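Local coordinates for nucleoside diphosphate kinase (Pyrobaculum aerophilum, PDB 1XQI), which probably transfers the gamma-phosphate of ATP to nucleoside diphosphates through a phosphorylated active-site histidine, supplying nucleoside triphosphates other than ATP, at residues A[48-62]-A[182-194]. The protein carries 6 engineered substitutions. Residues are numbered along the deposited sequence; the frame is centred on the assembly and turned at random.
Sequences ALKMVKASPEEIERF and REIRFWFREEEVL
E183 meets the F62 ring at its edge, CB lying 3.3 Å from F62 CE2. Its extended chain carries the carboxylate onward past F62 CZ, where OE2 is hydrogen-bonded to S174 and H172, while a water links OE1 to F62 O. One turn on, F186 lays a ring face under F62 CB, a CH-pi contact 3.9 Å from the ring centroid; a flat ring can present a whole face to the neighbouring, roughly antiparallel helix. W187 NE1 lies over a face of F62, 3.3 Å from F62 CE2, with the two ring planes inclined at 51°. The far rim of the indole is large enough to reach A54 CB, I59 CD1 and V52 CG2. W187 O accepts a hydrogen bond from K50 NZ (2.7 Å), the amine almost in line with the C=O bond (173°). F188 offers its face to A48, whose small CB sits 3.7 Å above the ring centre, and K50's methylenes slide past the CE2 corner, the extended chain carrying the amine on to W187 O. E192 OE1 forms a salt bridge, with a weak hydrogen bond, to that amine and lies over the R189 guanidinium, probably easing repulsion between the cations. Helix 177-187 thus packs against edge strand 45-52 and helix 56-62 of the ferredoxin-like NDP kinase fold, beside H172, the predicted active-site histidine.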
# COMPACT_ATOMS: atom_id res chain seq x y z
N ALA A 48 -3.10 5.61 6.16
CA ALA A 48 -4.12 4.89 5.41
C ALA A 48 -3.56 4.59 4.02
O ALA A 48 -2.83 5.39 3.43
CB ALA A 48 -5.44 5.67 5.32
N LEU A 49 -3.85 3.40 3.52
CA LEU A 49 -3.28 2.90 2.29
C LEU A 49 -4.15 1.78 1.77
O LEU A 49 -4.39 0.84 2.49
CB LEU A 49 -1.89 2.34 2.55
CG LEU A 49 -0.78 2.25 1.47
CD1 LEU A 49 -0.07 0.96 1.68
CD2 LEU A 49 -1.26 2.31 0.12
N LYS A 50 -4.64 1.89 0.53
CA LYS A 50 -5.27 0.75 -0.12
C LYS A 50 -5.16 0.82 -1.64
O LYS A 50 -5.10 1.90 -2.18
CB LYS A 50 -6.73 0.62 0.29
CG LYS A 50 -7.62 1.80 0.02
CD LYS A 50 -9.00 1.44 0.50
CE LYS A 50 -9.97 2.59 0.33
NZ LYS A 50 -11.15 2.34 1.22
N MSE A 51 -5.08 -0.34 -2.29
CA MSE A 51 -5.18 -0.45 -3.76
C MSE A 51 -6.71 -0.61 -4.06
O MSE A 51 -7.39 -1.42 -3.42
CB MSE A 51 -4.34 -1.62 -4.30
CG MSE A 51 -4.56 -1.86 -5.81
SE MSE A 51 -3.49 -3.17 -6.50
CE MSE A 51 -1.98 -2.28 -6.38
N VAL A 52 -7.24 0.19 -4.99
CA VAL A 52 -8.66 0.10 -5.35
C VAL A 52 -8.86 0.20 -6.85
O VAL A 52 -8.24 1.01 -7.52
CB VAL A 52 -9.51 1.22 -4.69
CG1 VAL A 52 -9.77 0.95 -3.20
CG2 VAL A 52 -8.85 2.63 -4.92
N LYS A 53 -9.74 -0.66 -7.35
CA LYS A 53 -10.38 -0.49 -8.66
C LYS A 53 -11.65 0.37 -8.52
O LYS A 53 -12.67 -0.11 -8.06
CB LYS A 53 -10.74 -1.87 -9.22
CG LYS A 53 -10.92 -1.90 -10.72
CD LYS A 53 -9.64 -1.47 -11.47
CE LYS A 53 -9.99 -1.08 -12.88
NZ LYS A 53 -11.26 -0.26 -12.84
N ALA A 54 -11.56 1.64 -8.88
CA ALA A 54 -12.68 2.56 -8.71
C ALA A 54 -13.70 2.48 -9.84
O ALA A 54 -13.34 2.28 -11.00
CB ALA A 54 -12.16 3.96 -8.59
N SER A 55 -14.97 2.64 -9.52
CA SER A 55 -16.01 2.71 -10.55
C SER A 55 -16.14 4.13 -11.12
O SER A 55 -15.79 5.10 -10.46
CB SER A 55 -17.36 2.29 -9.97
OG SER A 55 -17.59 2.95 -8.74
N PRO A 56 -16.61 4.24 -12.38
CA PRO A 56 -17.00 5.57 -12.87
C PRO A 56 -17.78 6.47 -11.90
O PRO A 56 -17.36 7.61 -11.72
CB PRO A 56 -17.78 5.26 -14.16
CG PRO A 56 -17.02 4.06 -14.71
CD PRO A 56 -16.70 3.22 -13.46
N GLU A 57 -18.86 6.00 -11.26
CA GLU A 57 -19.64 6.90 -10.37
C GLU A 57 -18.82 7.43 -9.22
O GLU A 57 -18.96 8.59 -8.84
CB GLU A 57 -20.97 6.32 -9.84
CG GLU A 57 -21.05 4.80 -9.82
CD GLU A 57 -21.42 4.17 -11.20
OE1 GLU A 57 -22.52 4.51 -11.74
OE2 GLU A 57 -20.62 3.31 -11.72
N GLU A 58 -17.94 6.58 -8.68
CA GLU A 58 -17.06 6.96 -7.56
C GLU A 58 -16.14 8.11 -7.93
O GLU A 58 -15.99 9.05 -7.16
CB GLU A 58 -16.23 5.76 -7.11
CG GLU A 58 -17.00 4.64 -6.39
CD GLU A 58 -16.05 3.56 -5.86
OE1 GLU A 58 -15.28 3.00 -6.68
OE2 GLU A 58 -16.08 3.27 -4.63
N ILE A 59 -15.54 8.05 -9.11
CA ILE A 59 -14.68 9.12 -9.54
C ILE A 59 -15.49 10.38 -9.87
O ILE A 59 -15.04 11.51 -9.54
CB ILE A 59 -13.72 8.66 -10.65
CG1 ILE A 59 -12.85 7.48 -10.17
CG2 ILE A 59 -12.84 9.80 -11.08
CD1 ILE A 59 -12.12 7.69 -8.80
N GLU A 60 -16.68 10.19 -10.45
CA GLU A 60 -17.67 11.28 -10.68
C GLU A 60 -17.95 12.03 -9.40
O GLU A 60 -17.96 13.24 -9.39
CB GLU A 60 -18.99 10.76 -11.29
CG GLU A 60 -19.29 11.24 -12.72
CD GLU A 60 -19.99 10.17 -13.60
OE1 GLU A 60 -21.19 10.32 -13.91
OE2 GLU A 60 -19.35 9.19 -14.02
N ARG A 61 -18.15 11.31 -8.30
CA ARG A 61 -18.42 11.98 -7.02
C ARG A 61 -17.18 12.44 -6.27
O ARG A 61 -17.29 13.32 -5.42
CB ARG A 61 -19.32 11.16 -6.10
CG ARG A 61 -20.80 11.22 -6.47
CD ARG A 61 -21.62 10.24 -5.61
NE ARG A 61 -21.34 8.84 -5.97
CZ ARG A 61 -20.58 7.99 -5.25
NH1 ARG A 61 -20.03 8.37 -4.08
NH2 ARG A 61 -20.38 6.75 -5.70
N PHE A 62 -16.01 11.89 -6.57
CA PHE A 62 -14.81 12.32 -5.84
C PHE A 62 -14.34 13.69 -6.30
O PHE A 62 -13.89 14.52 -5.50
CB PHE A 62 -13.69 11.29 -6.01
CG PHE A 62 -12.35 11.74 -5.46
CD1 PHE A 62 -11.33 12.12 -6.33
CD2 PHE A 62 -12.14 11.81 -4.08
CE1 PHE A 62 -10.08 12.56 -5.83
CE2 PHE A 62 -10.91 12.23 -3.59
CZ PHE A 62 -9.87 12.62 -4.49
N ARG A 182 -12.25 16.30 3.14
CA ARG A 182 -13.31 15.72 2.30
C ARG A 182 -12.87 14.49 1.48
O ARG A 182 -13.55 13.46 1.46
CB ARG A 182 -13.87 16.79 1.37
CG ARG A 182 -15.33 16.69 1.20
CD ARG A 182 -15.80 17.33 -0.09
NE ARG A 182 -15.46 16.54 -1.26
CZ ARG A 182 -14.52 16.85 -2.13
NH1 ARG A 182 -13.83 17.97 -1.96
NH2 ARG A 182 -14.28 16.05 -3.18
N GLU A 183 -11.74 14.60 0.80
CA GLU A 183 -11.23 13.49 0.01
C GLU A 183 -10.84 12.32 0.92
O GLU A 183 -11.04 11.15 0.52
CB GLU A 183 -10.08 13.94 -0.87
CG GLU A 183 -10.44 15.12 -1.75
CD GLU A 183 -9.28 15.60 -2.63
OE1 GLU A 183 -9.56 16.26 -3.69
OE2 GLU A 183 -8.10 15.32 -2.27
N ILE A 184 -10.36 12.63 2.15
CA ILE A 184 -10.08 11.58 3.15
C ILE A 184 -11.34 10.80 3.56
O ILE A 184 -11.36 9.57 3.47
CB ILE A 184 -9.31 12.08 4.39
CG1 ILE A 184 -7.88 12.45 4.04
CG2 ILE A 184 -9.31 11.00 5.47
CD1 ILE A 184 -7.20 13.31 5.12
N ARG A 185 -12.39 11.50 4.00
CA ARG A 185 -13.70 10.84 4.35
C ARG A 185 -14.25 10.02 3.17
O ARG A 185 -14.71 8.90 3.33
CB ARG A 185 -14.78 11.85 4.87
CG ARG A 185 -16.22 11.19 5.15
CD ARG A 185 -17.47 12.08 4.77
NE ARG A 185 -17.12 12.99 3.66
CZ ARG A 185 -17.20 12.71 2.34
NH1 ARG A 185 -17.70 11.54 1.91
NH2 ARG A 185 -16.79 13.63 1.46
N PHE A 186 -14.17 10.60 1.98
CA PHE A 186 -14.67 9.96 0.77
C PHE A 186 -14.17 8.54 0.56
O PHE A 186 -14.96 7.68 0.21
CB PHE A 186 -14.36 10.81 -0.48
CG PHE A 186 -14.87 10.20 -1.74
CD1 PHE A 186 -16.17 10.47 -2.17
CD2 PHE A 186 -14.09 9.31 -2.48
CE1 PHE A 186 -16.67 9.86 -3.33
CE2 PHE A 186 -14.57 8.72 -3.64
CZ PHE A 186 -15.87 8.99 -4.06
N TRP A 187 -12.86 8.31 0.76
CA TRP A 187 -12.21 7.00 0.55
C TRP A 187 -12.06 6.10 1.78
O TRP A 187 -11.88 4.91 1.61
CB TRP A 187 -10.81 7.20 -0.02
CG TRP A 187 -10.75 7.68 -1.43
CD1 TRP A 187 -10.32 8.90 -1.87
CD2 TRP A 187 -11.10 6.94 -2.60
NE1 TRP A 187 -10.42 8.98 -3.25
CE2 TRP A 187 -10.88 7.78 -3.72
CE3 TRP A 187 -11.61 5.64 -2.81
CZ2 TRP A 187 -11.13 7.38 -5.04
CZ3 TRP A 187 -11.87 5.23 -4.12
CH2 TRP A 187 -11.63 6.11 -5.22
N PHE A 188 -12.10 6.65 2.99
CA PHE A 188 -11.81 5.88 4.21
C PHE A 188 -12.88 6.04 5.30
O PHE A 188 -13.28 7.16 5.62
CB PHE A 188 -10.41 6.22 4.78
CG PHE A 188 -9.28 5.95 3.80
CD1 PHE A 188 -8.73 6.98 3.05
CD2 PHE A 188 -8.80 4.66 3.61
CE1 PHE A 188 -7.73 6.77 2.14
CE2 PHE A 188 -7.78 4.41 2.68
CZ PHE A 188 -7.24 5.46 1.95
N ARG A 189 -13.34 4.91 5.86
CA ARG A 189 -14.14 4.97 7.10
C ARG A 189 -13.21 5.43 8.21
O ARG A 189 -12.00 5.35 8.09
CB ARG A 189 -14.73 3.61 7.46
CG ARG A 189 -15.95 3.15 6.64
CD ARG A 189 -15.54 2.36 5.38
NE ARG A 189 -14.82 1.09 5.64
CZ ARG A 189 -14.35 0.27 4.69
NH1 ARG A 189 -14.53 0.57 3.39
NH2 ARG A 189 -13.71 -0.86 5.00
N GLU A 190 -13.77 5.93 9.30
CA GLU A 190 -12.97 6.32 10.48
C GLU A 190 -11.93 5.27 10.88
O GLU A 190 -10.78 5.60 11.17
CB GLU A 190 -13.92 6.61 11.66
CG GLU A 190 -14.62 7.94 11.53
CD GLU A 190 -13.67 9.01 10.98
OE1 GLU A 190 -13.86 9.44 9.81
OE2 GLU A 190 -12.71 9.38 11.70
N GLU A 191 -12.34 4.00 10.85
CA GLU A 191 -11.56 2.88 11.35
C GLU A 191 -10.31 2.60 10.49
O GLU A 191 -9.36 1.97 10.96
CB GLU A 191 -12.43 1.61 11.44
CG GLU A 191 -13.75 1.75 12.23
CD GLU A 191 -14.94 2.05 11.32
OE1 GLU A 191 -15.59 1.08 10.83
OE2 GLU A 191 -15.22 3.25 11.09
N GLU A 192 -10.33 3.05 9.24
CA GLU A 192 -9.19 2.84 8.34
C GLU A 192 -8.14 3.94 8.41
O GLU A 192 -7.01 3.71 7.97
CB GLU A 192 -9.66 2.66 6.89
CG GLU A 192 -10.55 1.45 6.65
CD GLU A 192 -10.82 1.22 5.17
OE1 GLU A 192 -11.57 2.03 4.56
OE2 GLU A 192 -10.28 0.23 4.62
N VAL A 193 -8.49 5.12 8.92
CA VAL A 193 -7.52 6.23 9.07
C VAL A 193 -7.04 6.16 10.50
O VAL A 193 -7.63 6.73 11.43
CB VAL A 193 -8.11 7.64 8.79
CG1 VAL A 193 -7.05 8.72 8.97
CG2 VAL A 193 -8.69 7.71 7.41
N LEU A 194 -5.93 5.46 10.68
CA LEU A 194 -5.55 5.03 12.02
C LEU A 194 -4.65 5.98 12.85
O LEU A 194 -3.52 6.34 12.44
CB LEU A 194 -5.06 3.58 11.97
CG LEU A 194 -4.29 3.11 10.75
CD1 LEU A 194 -2.83 3.39 11.02
CD2 LEU A 194 -4.56 1.61 10.43
O HOH W 1 -11.24 15.82 -5.70